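Local coordinates for endonuclease IV (PDB 3AAM), which cleaves phosphodiester bonds at apurinic or apyrimidinic sites in DNA during base excision repair and also has 3'-5' exonuclease activity, at residues R44-P48 / A49-A53; I68-S71 / Y72-L76; R193-L197 / E198-V202. All blocks are in the same frame, centred on the assembly; numbering follows the deposited sequence.

Contact 1. Residues R44-P48 / A49-A53; sequences RALSP and AEVEA
E50 reaches back from the first turn of helix 48-60 to R44, and its side chain touches the preceding loop along much of its length. At the root, CB of E50 lies 3.5 Å from OG of S47. With CG anti to the backbone N (chi1 -164°) and the chain extended beyond it, the carboxylate is carried back along the loop, where its CD passes 3.8 Å from CD1 of L46. S47 is the N-cap of this helix: its OG accepts from N of E50 at 3.1 Å. The reciprocal arm of a capping box is present here only through water, N of S47 donating to water 1, which in turn donates to OE1 of E50 at 2.6 Å. At the tip, OE2 of E50 receives both NH2 (3.0 Å) and NH1 (3.1 Å) of R44, an end-on salt bridge in which two nitrogens share one oxygen and the guanidinium and carboxylate planes stand 67° apart. V16 N also donates to this oxygen, while OE1 takes a weak bond from R44 NH2. L46 crosses V51 at about a right angle, CG to CG2 3.9 Å, and goes on to touch K96 and L100 of helix 82-100.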
loop_
_atom_site.group_PDB
_atom_site.type_symbol
_atom_site.label_atom_id
_atom_site.label_comp_id
_atom_site.label_asym_id
_atom_site.label_seq_id
_atom_site.Cartn_x
_atom_site.Cartn_y
_atom_site.Cartn_z
ATOM N N ARG A 44 7.004 -17.876 1.411
ATOM C CA ARG A 44 7.703 -18.039 2.682
ATOM C C ARG A 44 6.856 -18.816 3.678
ATOM O O ARG A 44 5.734 -18.419 4.005
ATOM C CB ARG A 44 8.049 -16.666 3.263
ATOM C CG ARG A 44 8.634 -16.699 4.670
ATOM C CD ARG A 44 8.913 -15.283 5.157
ATOM N NE ARG A 44 9.429 -15.249 6.523
ATOM C CZ ARG A 44 8.709 -15.513 7.607
ATOM N NH1 ARG A 44 7.425 -15.831 7.497
ATOM N NH2 ARG A 44 9.276 -15.461 8.805
ATOM N N ALA A 45 7.398 -19.930 4.159
ATOM C CA ALA A 45 6.683 -20.764 5.113
ATOM C C ALA A 45 6.284 -19.969 6.350
ATOM O O ALA A 45 7.088 -19.219 6.918
ATOM C CB ALA A 45 7.544 -21.957 5.512
ATOM N N LEU A 46 5.032 -20.136 6.758
ATOM C CA LEU A 46 4.509 -19.449 7.929
ATOM C C LEU A 46 3.968 -20.509 8.888
ATOM O O LEU A 46 2.898 -21.066 8.663
ATOM C CB LEU A 46 3.394 -18.490 7.511
ATOM C CG LEU A 46 2.947 -17.450 8.536
ATOM C CD1 LEU A 46 4.107 -16.507 8.842
ATOM C CD2 LEU A 46 1.762 -16.672 7.981
ATOM N N SER A 47 4.720 -20.782 9.951
ATOM C CA SER A 47 4.335 -21.786 10.943
ATOM C C SER A 47 3.212 -21.329 11.866
ATOM O O SER A 47 3.024 -20.136 12.088
ATOM C CB SER A 47 5.545 -22.160 11.799
ATOM O OG SER A 47 5.852 -21.116 12.706
ATOM N N PRO A 48 2.448 -22.283 12.424
ATOM C CA PRO A 48 1.352 -21.932 13.331
ATOM C C PRO A 48 1.853 -21.147 14.541
ATOM O O PRO A 48 1.160 -20.269 15.056
ATOM C CB PRO A 48 0.782 -23.295 13.717
ATOM C CG PRO A 48 1.013 -24.103 12.472
ATOM C CD PRO A 48 2.424 -23.722 12.107
ATOM N N ALA A 49 3.064 -21.467 14.993
ATOM C CA ALA A 49 3.650 -20.779 16.136
ATOM C C ALA A 49 3.921 -19.321 15.792
ATOM O O ALA A 49 3.706 -18.435 16.617
ATOM C CB ALA A 49 4.939 -21.467 16.559
ATOM N N GLU A 50 4.389 -19.070 14.572
ATOM C CA GLU A 50 4.664 -17.700 14.156
ATOM C C GLU A 50 3.349 -16.938 14.015
ATOM O O GLU A 50 3.265 -15.757 14.354
ATOM C CB GLU A 50 5.431 -17.668 12.829
ATOM C CG GLU A 50 6.069 -16.305 12.552
ATOM C CD GLU A 50 6.980 -16.285 11.331
ATOM O OE1 GLU A 50 7.831 -17.187 11.192
ATOM O OE2 GLU A 50 6.856 -15.349 10.515
ATOM N N VAL A 51 2.318 -17.615 13.514
ATOM C CA VAL A 51 1.012 -16.983 13.360
ATOM C C VAL A 51 0.496 -16.561 14.734
ATOM O O VAL A 51 0.015 -15.441 14.914
ATOM C CB VAL A 51 -0.010 -17.954 12.719
ATOM C CG1 VAL A 51 -1.370 -17.286 12.614
ATOM C CG2 VAL A 51 0.472 -18.382 11.342
ATOM N N GLU A 52 0.603 -17.465 15.707
ATOM C CA GLU A 52 0.149 -17.189 17.066
ATOM C C GLU A 52 0.916 -16.022 17.679
ATOM O O GLU A 52 0.330 -15.165 18.337
ATOM C CB GLU A 52 0.322 -18.441 17.936
ATOM C CG GLU A 52 -0.326 -18.390 19.324
ATOM C CD GLU A 52 0.442 -17.546 20.330
ATOM O OE1 GLU A 52 1.689 -17.631 20.361
ATOM O OE2 GLU A 52 -0.203 -16.807 21.105
ATOM N N ALA A 53 2.226 -15.993 17.462
ATOM C CA ALA A 53 3.061 -14.926 18.003
ATOM C C ALA A 53 2.695 -13.572 17.400
ATOM O O ALA A 53 2.587 -12.575 18.112
ATOM C CB ALA A 53 4.531 -15.235 17.749
HETATM O O HOH W 1 7.250 -19.524 10.309
#

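Contact 2. Residues I68-S71 / Y72-L76; sequences IHAS and YLVNL. With PO4 (phosphate ion), chain C.
S71 and L73 meet in an ST turn nested in a type I beta turn that runs from S71 to V74, just beyond the end of strand 66-69 of the TIM barrel, in the loop before helix 82-100. Two hydrogen bonds close it. The hydroxyl of S71 is turned opposite its main-chain nitrogen (chi1 170°), which lets OG accept from N of L73 at 3.0 Å along a nearly straight path (169°); the same hydroxyl also bonds to P38 O, which ties the turn to another loop. The main-chain bond, from N of V74 to O of S71, is longer at 3.2 Å, with the donor well above the carbonyl plane.

The polar contacts of H69 form a second group. Its ND1 donates to O of A70 at 2.6 Å, in the carbonyl plane and close to the ring plane, which holds the imidazole in its rotation, while NE2 donates to O2 of a phosphate ion, probably from the crystallisation liquor, at 2.9 Å. The ring lies almost parallel to that of H204. With an alanine here, the phosphate oxygen and A70 O would probably lose the donors that the imidazole supplies, and a gap would be likely to open beside H204.

The apolar contact is lighter: CB of A70 comes to 4.3 Å from CG2 of V74. The Y72 side chain, about 9 Å from the manganese ion, makes a mixed contact: on a single face of its ring, offset toward the rim, sit OG of S71 and CG of L73, each 3.9 Å above the plane.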
loop_
_atom_site.group_PDB
_atom_site.type_symbol
_atom_site.label_atom_id
_atom_site.label_comp_id
_atom_site.label_asym_id
_atom_site.label_seq_id
_atom_site.Cartn_x
_atom_site.Cartn_y
_atom_site.Cartn_z
ATOM N N ILE A 68 -0.238 -5.919 4.013
ATOM C CA ILE A 68 0.751 -6.768 3.369
ATOM C C ILE A 68 0.875 -6.260 1.937
ATOM O O ILE A 68 -0.126 -6.117 1.232
ATOM C CB ILE A 68 0.334 -8.260 3.377
ATOM C CG1 ILE A 68 0.681 -8.868 4.740
ATOM C CG2 ILE A 68 1.032 -9.013 2.246
ATOM C CD1 ILE A 68 0.275 -10.320 4.914
ATOM N N HIS A 69 2.102 -5.956 1.526
ATOM C CA HIS A 69 2.354 -5.466 0.179
ATOM C C HIS A 69 2.798 -6.631 -0.702
ATOM O O HIS A 69 3.640 -7.431 -0.297
ATOM C CB HIS A 69 3.463 -4.402 0.200
ATOM C CG HIS A 69 3.457 -3.490 -0.990
ATOM N ND1 HIS A 69 3.530 -3.950 -2.287
ATOM C CD2 HIS A 69 3.369 -2.140 -1.075
ATOM C CE1 HIS A 69 3.485 -2.924 -3.119
ATOM N NE2 HIS A 69 3.388 -1.816 -2.410
ATOM N N ALA A 70 2.218 -6.735 -1.893
ATOM C CA ALA A 70 2.596 -7.782 -2.837
ATOM C C ALA A 70 3.931 -7.365 -3.447
ATOM O O ALA A 70 4.290 -6.188 -3.424
ATOM C CB ALA A 70 1.536 -7.914 -3.931
ATOM N N SER A 71 4.671 -8.319 -3.997
ATOM C CA SER A 71 5.955 -7.987 -4.601
ATOM C C SER A 71 5.788 -7.196 -5.887
ATOM O O SER A 71 4.747 -7.260 -6.538
ATOM C CB SER A 71 6.748 -9.252 -4.912
ATOM O OG SER A 71 7.879 -8.930 -5.704
ATOM N N TYR A 72 6.827 -6.451 -6.252
ATOM C CA TYR A 72 6.813 -5.667 -7.475
ATOM C C TYR A 72 6.824 -6.636 -8.656
ATOM O O TYR A 72 6.508 -6.263 -9.785
ATOM C CB TYR A 72 8.047 -4.761 -7.526
ATOM C CG TYR A 72 9.357 -5.519 -7.511
ATOM C CD1 TYR A 72 9.907 -6.033 -8.686
ATOM C CD2 TYR A 72 10.037 -5.745 -6.315
ATOM C CE1 TYR A 72 11.101 -6.753 -8.668
ATOM C CE2 TYR A 72 11.228 -6.462 -6.285
ATOM C CZ TYR A 72 11.756 -6.964 -7.465
ATOM O OH TYR A 72 12.938 -7.670 -7.438
ATOM N N LEU A 73 7.191 -7.885 -8.378
ATOM C CA LEU A 73 7.252 -8.919 -9.403
ATOM C C LEU A 73 5.880 -9.222 -9.978
ATOM O O LEU A 73 5.756 -9.632 -11.129
ATOM C CB LEU A 73 7.836 -10.214 -8.826
ATOM C CG LEU A 73 9.318 -10.198 -8.458
ATOM C CD1 LEU A 73 9.702 -11.545 -7.862
ATOM C CD2 LEU A 73 10.149 -9.890 -9.697
ATOM N N VAL A 74 4.851 -9.026 -9.169
ATOM C CA VAL A 74 3.495 -9.308 -9.610
ATOM C C VAL A 74 3.035 -8.376 -10.724
ATOM O O VAL A 74 3.061 -7.155 -10.577
ATOM C CB VAL A 74 2.503 -9.210 -8.431
ATOM C CG1 VAL A 74 1.087 -9.483 -8.916
ATOM C CG2 VAL A 74 2.889 -10.205 -7.352
ATOM N N ASN A 75 2.637 -8.957 -11.851
ATOM C CA ASN A 75 2.132 -8.173 -12.972
ATOM C C ASN A 75 0.838 -8.809 -13.468
ATOM O O ASN A 75 0.850 -9.699 -14.319
ATOM C CB ASN A 75 3.146 -8.106 -14.116
ATOM C CG ASN A 75 2.650 -7.252 -15.273
ATOM O OD1 ASN A 75 1.564 -6.672 -15.208
ATOM N ND2 ASN A 75 3.443 -7.169 -16.334
ATOM N N LEU A 76 -0.278 -8.341 -12.925
ATOM C CA LEU A 76 -1.585 -8.866 -13.286
ATOM C C LEU A 76 -2.009 -8.513 -14.708
ATOM O O LEU A 76 -3.045 -8.979 -15.175
ATOM C CB LEU A 76 -2.635 -8.356 -12.298
ATOM C CG LEU A 76 -2.363 -8.683 -10.825
ATOM C CD1 LEU A 76 -3.378 -7.945 -9.961
ATOM C CD2 LEU A 76 -2.428 -10.189 -10.588
HETATM P P PO4 C . 4.846 0.556 -4.726
HETATM O O1 PO4 C . 6.196 -0.188 -4.409
HETATM O O2 PO4 C . 4.066 0.825 -3.381
HETATM O O3 PO4 C . 5.158 1.909 -5.430
HETATM O O4 PO4 C . 3.971 -0.340 -5.685
#

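Contact 3. Residues R193-L197 / E198-V202; sequences RAVGL and ERVPV
G196 and E198 press together where helix 184-194 ends, and this is the tight part of the contact. G196 has left helical geometry with positive phi (100°), and the carboxylate of E198 folds back over it until OE2 is only 2.9 Å from CA of G196. The fold-back comes from the glutamate's torsions: CG stands between the backbone N and the carbonyl carbon (chi1 61°), and the chain bends again at chi2. At these backbone angles G196 has no CB to meet OE2 or the carbonyl oxygen of V195, which lets the two residues lie so close. Two successive backbone bonds wind the segment into a short 3-10 turn, N of R199 donating to O of G196 at 3.0 Å and N of V200 to O of L197 at 3.1 Å. In both, the donor stands above the carbonyl plane. D192 OD1 accepts from N of L197, fastening the start of the turn to the helix.

The inner face is apolar and less tight. CG2 of V200 lies 4.2 Å from CD2 of L197 and 4.3 Å from CG1 of V195, so one methyl serves two neighbours, with O of G196 nearby as well. E198 is exposed although its carboxylate is folded onto G196; the loose solvent side belongs to R199. CB of R199 is still 3.6 Å from O of G196, but beyond it the chain bends twice and the guanidinium leads away from the turn.

This is a helix-to-strand loop of the TIM barrel. V195 packs on A156 of helix 152-159 and V166 of strand 165-169, V200 touches L168 of the same strand, and backbone bonds between R199 and V166 and between V202 and L168 bring the chain into strand 202-208, alongside strand 165-169.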
loop_
_atom_site.group_PDB
_atom_site.type_symbol
_atom_site.label_atom_id
_atom_site.label_comp_id
_atom_site.label_asym_id
_atom_site.label_seq_id
_atom_site.Cartn_x
_atom_site.Cartn_y
_atom_site.Cartn_z
ATOM N N ARG A 193 -14.761 11.688 -6.256
ATOM C CA ARG A 193 -15.754 11.684 -7.321
ATOM C C ARG A 193 -15.663 10.421 -8.171
ATOM O O ARG A 193 -16.678 9.809 -8.498
ATOM C CB ARG A 193 -15.581 12.914 -8.221
ATOM C CG ARG A 193 -16.506 12.909 -9.430
ATOM C CD ARG A 193 -16.404 14.180 -10.267
ATOM N NE ARG A 193 -15.070 14.397 -10.823
ATOM C CZ ARG A 193 -14.090 15.044 -10.196
ATOM N NH1 ARG A 193 -12.909 15.188 -10.781
ATOM N NH2 ARG A 193 -14.295 15.555 -8.989
ATOM N N ALA A 194 -14.441 10.034 -8.523
ATOM C CA ALA A 194 -14.221 8.858 -9.355
ATOM C C ALA A 194 -14.344 7.524 -8.627
ATOM O O ALA A 194 -15.073 6.635 -9.064
ATOM C CB ALA A 194 -12.851 8.952 -10.021
ATOM N N VAL A 195 -13.634 7.389 -7.514
ATOM C CA VAL A 195 -13.632 6.144 -6.753
ATOM C C VAL A 195 -14.511 6.174 -5.515
ATOM O O VAL A 195 -15.251 5.221 -5.241
ATOM C CB VAL A 195 -12.184 5.786 -6.331
ATOM C CG1 VAL A 195 -12.183 4.605 -5.369
ATOM C CG2 VAL A 195 -11.356 5.456 -7.568
ATOM N N GLY A 196 -14.440 7.281 -4.786
ATOM C CA GLY A 196 -15.197 7.418 -3.558
ATOM C C GLY A 196 -14.214 7.135 -2.442
ATOM O O GLY A 196 -13.688 6.027 -2.338
ATOM N N LEU A 197 -13.954 8.135 -1.609
ATOM C CA LEU A 197 -12.996 7.971 -0.523
ATOM C C LEU A 197 -13.337 6.881 0.485
ATOM O O LEU A 197 -12.461 6.431 1.228
ATOM C CB LEU A 197 -12.784 9.306 0.191
ATOM C CG LEU A 197 -12.110 10.365 -0.691
ATOM C CD1 LEU A 197 -11.985 11.676 0.061
ATOM C CD2 LEU A 197 -10.733 9.869 -1.117
ATOM N N GLU A 198 -14.588 6.437 0.516
ATOM C CA GLU A 198 -14.955 5.387 1.457
ATOM C C GLU A 198 -14.286 4.073 1.069
ATOM O O GLU A 198 -14.196 3.146 1.876
ATOM C CB GLU A 198 -16.478 5.209 1.521
ATOM C CG GLU A 198 -17.149 4.800 0.222
ATOM C CD GLU A 198 -17.118 5.889 -0.834
ATOM O OE1 GLU A 198 -17.415 7.056 -0.501
ATOM O OE2 GLU A 198 -16.808 5.573 -2.001
ATOM N N ARG A 199 -13.800 4.006 -0.168
ATOM C CA ARG A 199 -13.138 2.809 -0.670
ATOM C C ARG A 199 -11.625 2.998 -0.775
ATOM O O ARG A 199 -10.967 2.325 -1.565
ATOM C CB ARG A 199 -13.704 2.423 -2.041
ATOM C CG ARG A 199 -15.226 2.383 -2.091
ATOM C CD ARG A 199 -15.821 1.414 -1.078
ATOM N NE ARG A 199 -15.580 0.016 -1.427
ATOM C CZ ARG A 199 -16.138 -1.017 -0.802
ATOM N NH1 ARG A 199 -16.973 -0.812 0.208
ATOM N NH2 ARG A 199 -15.868 -2.257 -1.188
ATOM N N VAL A 200 -11.082 3.923 0.014
ATOM C CA VAL A 200 -9.638 4.175 0.023
ATOM C C VAL A 200 -9.182 4.094 1.478
ATOM O O VAL A 200 -8.943 5.115 2.132
ATOM C CB VAL A 200 -9.297 5.572 -0.524
ATOM C CG1 VAL A 200 -7.785 5.721 -0.651
ATOM C CG2 VAL A 200 -9.966 5.786 -1.869
ATOM N N PRO A 201 -9.057 2.870 2.008
ATOM C CA PRO A 201 -8.641 2.667 3.398
ATOM C C PRO A 201 -7.180 2.922 3.735
ATOM O O PRO A 201 -6.843 3.200 4.887
ATOM C CB PRO A 201 -9.045 1.220 3.660
ATOM C CG PRO A 201 -8.815 0.573 2.332
ATOM C CD PRO A 201 -9.404 1.586 1.370
ATOM N N VAL A 202 -6.315 2.827 2.734
ATOM C CA VAL A 202 -4.891 3.015 2.948
ATOM C C VAL A 202 -4.291 3.985 1.948
ATOM O O VAL A 202 -4.636 3.973 0.765
ATOM C CB VAL A 202 -4.132 1.669 2.835
ATOM C CG1 VAL A 202 -2.648 1.887 3.075
ATOM C CG2 VAL A 202 -4.698 0.661 3.825
#

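The three contacts lie in series along one TIM barrel, each at a junction between regular elements, and none touches another. Contact 1 is on the surface, at the start of helix 48-60, where a salt bridge and a serine N-cap with a water link dominate. Contact 2 is largely buried at the end of strand 66-69; its H69 meets a phosphate ion, and the Y72 side chain lies about 9 Å from the manganese. Contacts 1 and 2 both lean on helix 82-100. Contact 3, on the opposite side of the chain's centre from contact 1, is partly buried and joins helix 184-194 to strand 202-208, relying on glycine geometry, backbone bonds and valine and leucine methyls.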